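Local coordinates for hypothetical protein Atu2144 (Agrobacterium tumefaciens, PDB 2ODF) that is of unknown function but, as a member of the N-formylglutamate amidohydrolase family, probably acts as an amidohydrolase on an N-acylated substrate, at residues I169-A180 against L215-I226. Numbering follows the deposited sequence.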
ATOM      1  N   ILE A 169      24.168 -14.343 -16.641  1.00 18.74           N
ATOM      2  CA  ILE A 169      23.093 -13.439 -16.977  1.00 18.06           C
ATOM      3  C   ILE A 169      21.818 -14.270 -17.025  1.00 17.42           C
ATOM      4  O   ILE A 169      21.714 -15.211 -17.811  1.00 16.68           O
ATOM      5  CB  ILE A 169      23.297 -12.779 -18.357  1.00 18.11           C
ATOM      6  CG1 ILE A 169      24.611 -12.026 -18.428  1.00 18.26           C
ATOM      7  CG2 ILE A 169      22.109 -11.823 -18.715  1.00 18.60           C
ATOM      8  CD1 ILE A 169      24.633 -10.682 -17.716  1.00 16.86           C
ATOM      9  N   GLY A 170      20.824 -13.885 -16.210  1.00 17.13           N
ATOM     10  CA  GLY A 170      19.475 -14.389 -16.355  1.00 16.98           C
ATOM     11  C   GLY A 170      18.580 -13.429 -17.122  1.00 16.85           C
ATOM     12  O   GLY A 170      18.611 -12.208 -16.890  1.00 17.93           O
ATOM     13  N   ILE A 171      17.803 -13.993 -18.040  1.00 17.14           N
ATOM     14  CA  ILE A 171      16.819 -13.274 -18.840  1.00 17.01           C
ATOM     15  C   ILE A 171      15.455 -13.715 -18.278  1.00 16.85           C
ATOM     16  O   ILE A 171      14.973 -14.817 -18.533  1.00 17.47           O
ATOM     17  CB  ILE A 171      16.959 -13.571 -20.366  1.00 17.54           C
ATOM     18  CG1 ILE A 171      18.371 -13.232 -20.851  1.00 17.62           C
ATOM     19  CG2 ILE A 171      15.852 -12.831 -21.183  1.00 16.52           C
ATOM     20  CD1 ILE A 171      18.753 -11.745 -20.749  1.00 14.85           C
ATOM     21  N   LEU A 172      14.846 -12.845 -17.488  1.00 17.27           N
ATOM     22  CA  LEU A 172      13.630 -13.199 -16.756  1.00 16.70           C
ATOM     23  C   LEU A 172      12.387 -12.586 -17.396  1.00 17.08           C
ATOM     24  O   LEU A 172      12.414 -11.475 -17.948  1.00 17.24           O
ATOM     25  CB  LEU A 172      13.748 -12.788 -15.298  1.00 16.55           C
ATOM     26  CG  LEU A 172      14.479 -13.773 -14.380  1.00 17.07           C
ATOM     27  CD1 LEU A 172      15.873 -14.087 -14.877  1.00 15.47           C
ATOM     28  CD2 LEU A 172      14.537 -13.182 -13.008  1.00 15.59           C
ATOM     29  N   HIS A 173      11.286 -13.317 -17.335  1.00 17.47           N
ATOM     30  CA  HIS A 173      10.054 -12.839 -17.933  1.00 16.85           C
ATOM     31  C   HIS A 173       8.886 -13.540 -17.287  1.00 16.93           C
ATOM     32  O   HIS A 173       9.059 -14.573 -16.658  1.00 16.36           O
ATOM     33  CB  HIS A 173      10.073 -13.067 -19.445  1.00 16.71           C
ATOM     34  CG  HIS A 173      10.110 -14.509 -19.836  1.00 17.86           C
ATOM     35  ND1 HIS A 173       8.970 -15.278 -19.938  1.00 18.79           N
ATOM     36  CD2 HIS A 173      11.144 -15.323 -20.156  1.00 17.94           C
ATOM     37  CE1 HIS A 173       9.299 -16.508 -20.286  1.00 20.70           C
ATOM     38  NE2 HIS A 173      10.614 -16.558 -20.437  1.00 20.06           N
ATOM     39  N   ASP A 174       7.707 -12.941 -17.430  1.00 17.56           N
ATOM     40  CA  ASP A 174       6.446 -13.508 -16.967  1.00 18.44           C
ATOM     41  C   ASP A 174       5.686 -14.028 -18.208  1.00 19.01           C
ATOM     42  O   ASP A 174       6.304 -14.601 -19.129  1.00 19.40           O
ATOM     43  CB  ASP A 174       5.686 -12.437 -16.164  1.00 18.34           C
ATOM     44  CG  ASP A 174       4.624 -13.043 -15.234  1.00 19.06           C
ATOM     45  OD1 ASP A 174       3.535 -13.429 -15.722  1.00 18.34           O
ATOM     46  OD2 ASP A 174       4.897 -13.146 -14.023  1.00 20.95           O
ATOM     47  N   ASN A 175       4.380 -13.794 -18.282  1.00 19.95           N
ATOM     48  CA  ASN A 175       3.549 -14.384 -19.342  1.00 20.26           C
ATOM     49  C   ASN A 175       3.756 -13.788 -20.737  1.00 20.53           C
ATOM     50  O   ASN A 175       3.146 -14.255 -21.722  1.00 21.48           O
ATOM     51  CB  ASN A 175       2.055 -14.397 -18.930  1.00 20.39           C
ATOM     52  CG  ASN A 175       1.406 -12.988 -18.813  1.00 23.14           C
ATOM     53  OD1 ASN A 175       1.803 -12.011 -19.490  1.00 25.18           O
ATOM     54  ND2 ASN A 175       0.355 -12.903 -17.970  1.00 21.44           N
ATOM     55  N   ASP A 176       4.597 -12.753 -20.828  1.00 19.11           N
ATOM     56  CA  ASP A 176       5.027 -12.202 -22.082  1.00 19.39           C
ATOM     57  C   ASP A 176       6.508 -12.479 -22.286  1.00 18.99           C
ATOM     58  O   ASP A 176       7.372 -11.848 -21.637  1.00 19.20           O
ATOM     59  CB  ASP A 176       4.751 -10.706 -22.095  1.00 19.72           C
ATOM     60  CG  ASP A 176       5.277 -10.013 -23.338  1.00 19.43           C
ATOM     61  OD1 ASP A 176       5.731 -10.659 -24.313  1.00 21.30           O
ATOM     62  OD2 ASP A 176       5.220  -8.778 -23.323  1.00 21.63           O
ATOM     63  N   SER A 177       6.808 -13.392 -23.201  1.00 18.07           N
ATOM     64  CA  SER A 177       8.205 -13.800 -23.448  1.00 18.43           C
ATOM     65  C   SER A 177       8.883 -13.158 -24.658  1.00 17.89           C
ATOM     66  O   SER A 177       9.973 -13.585 -25.033  1.00 17.34           O
ATOM     67  CB  SER A 177       8.261 -15.331 -23.633  1.00 18.66           C
ATOM     68  OG  SER A 177       7.585 -15.695 -24.833  1.00 18.71           O
ATOM     69  N   ARG A 178       8.250 -12.167 -25.277  1.00 17.89           N
ATOM     70  CA  ARG A 178       8.676 -11.716 -26.599  1.00 17.80           C
ATOM     71  C   ARG A 178      10.111 -11.164 -26.568  1.00 17.45           C
ATOM     72  O   ARG A 178      10.970 -11.611 -27.321  1.00 16.91           O
ATOM     73  CB  ARG A 178       7.724 -10.653 -27.177  1.00 17.42           C
ATOM     74  CG  ARG A 178       6.316 -11.142 -27.528  1.00 17.40           C
ATOM     75  CD  ARG A 178       5.396  -9.966 -27.890  1.00 19.15           C
ATOM     76  NE  ARG A 178       5.156  -9.096 -26.729  1.00 18.20           N
ATOM     77  CZ  ARG A 178       4.675  -7.863 -26.779  1.00 20.67           C
ATOM     78  NH1 ARG A 178       4.380  -7.292 -27.934  1.00 21.38           N
ATOM     79  NH2 ARG A 178       4.518  -7.169 -25.662  1.00 18.08           N
ATOM     80  N   LEU A 179      10.361 -10.175 -25.726  1.00 16.85           N
ATOM     81  CA  LEU A 179      11.720  -9.625 -25.625  1.00 17.47           C
ATOM     82  C   LEU A 179      12.706 -10.658 -25.114  1.00 17.57           C
ATOM     83  O   LEU A 179      13.814 -10.771 -25.632  1.00 17.34           O
ATOM     84  CB  LEU A 179      11.760  -8.370 -24.757  1.00 17.32           C
ATOM     85  CG  LEU A 179      13.120  -7.641 -24.640  1.00 17.25           C
ATOM     86  CD1 LEU A 179      13.816  -7.422 -25.979  1.00 15.84           C
ATOM     87  CD2 LEU A 179      12.926  -6.291 -23.890  1.00 18.11           C
ATOM     88  N   ALA A 180      12.308 -11.426 -24.108  1.00 18.25           N
ATOM     89  CA  ALA A 180      13.174 -12.437 -23.535  1.00 18.33           C
ATOM     90  C   ALA A 180      13.620 -13.434 -24.607  1.00 18.47           C
ATOM     91  O   ALA A 180      14.795 -13.774 -24.693  1.00 18.42           O
ATOM     92  CB  ALA A 180      12.455 -13.186 -22.379  1.00 17.72           C
ATOM     93  N   LEU A 215       2.802  -5.948 -18.197  1.00 17.12           N
ATOM     94  CA  LEU A 215       1.777  -6.883 -18.690  1.00 17.82           C
ATOM     95  C   LEU A 215       0.399  -6.214 -18.899  1.00 17.48           C
ATOM     96  O   LEU A 215      -0.262  -6.460 -19.913  1.00 18.41           O
ATOM     97  CB  LEU A 215       1.673  -8.084 -17.750  1.00 17.24           C
ATOM     98  CG  LEU A 215       2.940  -8.919 -17.463  1.00 19.09           C
ATOM     99  CD1 LEU A 215       2.572 -10.174 -16.671  1.00 17.50           C
ATOM    100  CD2 LEU A 215       3.735  -9.232 -18.751  1.00 17.62           C
ATOM    101  N   PRO A 216      -0.034  -5.352 -17.957  1.00 18.33           N
ATOM    102  CA  PRO A 216      -1.378  -4.778 -18.119  1.00 19.06           C
ATOM    103  C   PRO A 216      -1.526  -3.883 -19.333  1.00 19.33           C
ATOM    104  O   PRO A 216      -2.643  -3.658 -19.766  1.00 19.05           O
ATOM    105  CB  PRO A 216      -1.609  -3.994 -16.805  1.00 20.05           C
ATOM    106  CG  PRO A 216      -0.524  -4.423 -15.872  1.00 19.96           C
ATOM    107  CD  PRO A 216       0.620  -4.874 -16.729  1.00 18.61           C
ATOM    108  N   ASP A 217      -0.410  -3.397 -19.899  1.00 19.62           N
ATOM    109  CA  ASP A 217      -0.450  -2.542 -21.056  1.00 19.98           C
ATOM    110  C   ASP A 217       0.173  -3.190 -22.306  1.00 19.29           C
ATOM    111  O   ASP A 217       0.360  -2.517 -23.292  1.00 18.50           O
ATOM    112  CB  ASP A 217       0.249  -1.199 -20.744  1.00 21.06           C
ATOM    113  CG  ASP A 217      -0.681  -0.182 -20.043  1.00 24.95           C
ATOM    114  OD1 ASP A 217      -1.900  -0.133 -20.340  1.00 31.88           O
ATOM    115  OD2 ASP A 217      -0.191   0.602 -19.223  1.00 29.42           O
ATOM    116  N   GLY A 218       0.518  -4.473 -22.249  1.00 18.64           N
ATOM    117  CA  GLY A 218       1.036  -5.195 -23.420  1.00 18.68           C
ATOM    118  C   GLY A 218       2.420  -4.790 -23.875  1.00 18.80           C
ATOM    119  O   GLY A 218       2.809  -4.990 -25.037  1.00 18.40           O
ATOM    120  N   LEU A 219       3.185  -4.216 -22.946  1.00 18.10           N
ATOM    121  CA  LEU A 219       4.466  -3.629 -23.264  1.00 17.42           C
ATOM    122  C   LEU A 219       5.558  -4.698 -23.288  1.00 17.67           C
ATOM    123  O   LEU A 219       5.565  -5.619 -22.454  1.00 16.27           O
ATOM    124  CB  LEU A 219       4.826  -2.583 -22.190  1.00 17.22           C
ATOM    125  CG  LEU A 219       3.862  -1.445 -21.906  1.00 16.36           C
ATOM    126  CD1 LEU A 219       4.386  -0.529 -20.766  1.00 17.12           C
ATOM    127  CD2 LEU A 219       3.566  -0.626 -23.141  1.00 17.61           C
ATOM    128  N   LEU A 220       6.486  -4.561 -24.232  1.00 16.77           N
ATOM    129  CA  LEU A 220       7.660  -5.400 -24.243  1.00 17.47           C
ATOM    130  C   LEU A 220       8.380  -5.197 -22.913  1.00 17.17           C
ATOM    131  O   LEU A 220       8.415  -4.086 -22.353  1.00 16.49           O
ATOM    132  CB  LEU A 220       8.589  -5.038 -25.410  1.00 17.42           C
ATOM    133  CG  LEU A 220       8.131  -5.328 -26.850  1.00 19.57           C
ATOM    134  CD1 LEU A 220       9.060  -4.692 -27.905  1.00 16.18           C
ATOM    135  CD2 LEU A 220       8.020  -6.831 -27.085  1.00 15.09           C
ATOM    136  N   ASN A 221       8.969  -6.262 -22.405  1.00 16.97           N
ATOM    137  CA  ASN A 221       9.581  -6.182 -21.108  1.00 16.67           C
ATOM    138  C   ASN A 221      10.531  -7.309 -20.834  1.00 16.05           C
ATOM    139  O   ASN A 221      10.422  -8.373 -21.394  1.00 17.04           O
ATOM    140  CB  ASN A 221       8.493  -6.162 -20.026  1.00 16.40           C
ATOM    141  CG  ASN A 221       7.667  -7.409 -20.010  1.00 17.26           C
ATOM    142  OD1 ASN A 221       6.738  -7.594 -20.840  1.00 19.25           O
ATOM    143  ND2 ASN A 221       7.963  -8.274 -19.062  1.00 11.98           N
ATOM    144  N   VAL A 222      11.451  -7.065 -19.929  1.00 16.43           N
ATOM    145  CA  VAL A 222      12.337  -8.114 -19.473  1.00 16.00           C
ATOM    146  C   VAL A 222      12.931  -7.703 -18.135  1.00 15.58           C
ATOM    147  O   VAL A 222      13.062  -6.533 -17.808  1.00 15.71           O
ATOM    148  CB  VAL A 222      13.480  -8.385 -20.518  1.00 16.68           C
ATOM    149  CG1 VAL A 222      14.507  -7.189 -20.531  1.00 14.91           C
ATOM    150  CG2 VAL A 222      14.188  -9.690 -20.239  1.00 17.28           C
ATOM    151  N   MET A 223      13.324  -8.697 -17.372  1.00 15.76           N
ATOM    152  CA  MET A 223      14.052  -8.481 -16.141  1.00 15.44           C
ATOM    153  C   MET A 223      15.404  -9.126 -16.337  1.00 15.43           C
ATOM    154  O   MET A 223      15.488 -10.272 -16.744  1.00 16.24           O
ATOM    155  CB  MET A 223      13.260  -9.124 -14.999  1.00 14.47           C
ATOM    156  CG  MET A 223      13.947  -9.267 -13.651  1.00 16.60           C
ATOM    157  SD  MET A 223      12.850  -9.847 -12.310  1.00  9.13           S
ATOM    158  CE  MET A 223      14.096 -10.103 -11.134  1.00 15.46           C
ATOM    159  N   ILE A 224      16.457  -8.353 -16.095  1.00 16.37           N
ATOM    160  CA  ILE A 224      17.812  -8.789 -16.305  1.00 16.79           C
ATOM    161  C   ILE A 224      18.494  -9.002 -14.943  1.00 16.27           C
ATOM    162  O   ILE A 224      18.554  -8.096 -14.116  1.00 17.19           O
ATOM    163  CB  ILE A 224      18.633  -7.742 -17.166  1.00 16.98           C
ATOM    164  CG1 ILE A 224      18.033  -7.592 -18.544  1.00 17.71           C
ATOM    165  CG2 ILE A 224      20.072  -8.170 -17.325  1.00 16.35           C
ATOM    166  CD1 ILE A 224      18.566  -6.467 -19.292  1.00 18.99           C
ATOM    167  N   GLU A 225      19.018 -10.200 -14.754  1.00 16.77           N
ATOM    168  CA  GLU A 225      19.791 -10.582 -13.588  1.00 17.10           C
ATOM    169  C   GLU A 225      21.264 -10.738 -13.994  1.00 17.23           C
ATOM    170  O   GLU A 225      21.563 -11.422 -14.966  1.00 18.50           O
ATOM    171  CB  GLU A 225      19.276 -11.922 -13.073  1.00 17.63           C
ATOM    172  CG  GLU A 225      18.070 -11.833 -12.192  1.00 18.94           C
ATOM    173  CD  GLU A 225      18.373 -11.423 -10.789  1.00 20.84           C
ATOM    174  OE1 GLU A 225      19.441 -10.859 -10.515  1.00 20.45           O
ATOM    175  OE2 GLU A 225      17.501 -11.637  -9.939  1.00 26.97           O
ATOM    176  N   ILE A 226      22.162 -10.108 -13.244  1.00 16.89           N
ATOM    177  CA  ILE A 226      23.598 -10.174 -13.481  1.00 17.26           C
ATOM    178  C   ILE A 226      24.274 -10.703 -12.232  1.00 17.52           C
ATOM    179  O   ILE A 226      24.093 -10.149 -11.140  1.00 18.84           O
ATOM    180  CB  ILE A 226      24.138  -8.784 -13.787  1.00 17.17           C
ATOM    181  CG1 ILE A 226      23.346  -8.130 -14.921  1.00 16.78           C
ATOM    182  CG2 ILE A 226      25.643  -8.819 -14.085  1.00 15.87           C
ATOM    183  CD1 ILE A 226      23.522  -6.633 -14.950  1.00 16.33           C
TER
HETATM  184  O   HOH W   1       9.815 -10.875 -22.349  1.00 15.57           O
HETATM  185  O   HOH W   2       3.173  -4.697 -27.663  1.00 26.13           O
HETATM  186  O   HOH W   3       8.267  -8.853 -23.918  1.00 18.97           O
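Leu220 covers one face of the Arg178 guanidinium, its CD2 3.5 Å above the plane and over the centre, while polar partners gather round the edge. Here Asp176 is gripped side-on: Arg178 NE meets OD1, and NH2 meets OD2 at 2.9 Å, both acceptors within a few degrees of the guanidinium plane. The bend at chi3 (-66°) folds the arginine back onto this carboxylate. Arg178 NH2 also donates to Gly218 O (2.8 Å), but from 57° above that carbonyl's plane, missing a lone pair; a water donates to the same oxygen and accepts from Arg178 NH1. Asp176 OD1 takes the backbone N of Arg178 too, from the opposite face to NE, which closes an Asx turn and should fix the carboxylate's rotation. Further along, a second water bridges Asp176 O, Ala180 N and Asn221 O, spanning the splayed backbones.

The two strands, 169-172 and 220-226, then pair directly. Gly170 and Glu225 exchange two backbone bonds, as do Leu172 and Met223, whose Leu172 N to Met223 O bond measures 2.8 Å. Leu172 CD2 packs on Met223 CE at 3.6 Å; on the other face Ile171 CG2 touches Val222 CG2 at 3.7 Å, beside helix 178-186. An axis angle of 163° and four successive bridges identify neighbouring antiparallel strands in the mixed central sheet of an alpha/beta fold, where 220-227 lies between 149-156 and 169-172, consistent with the zinc-exopeptidase clan.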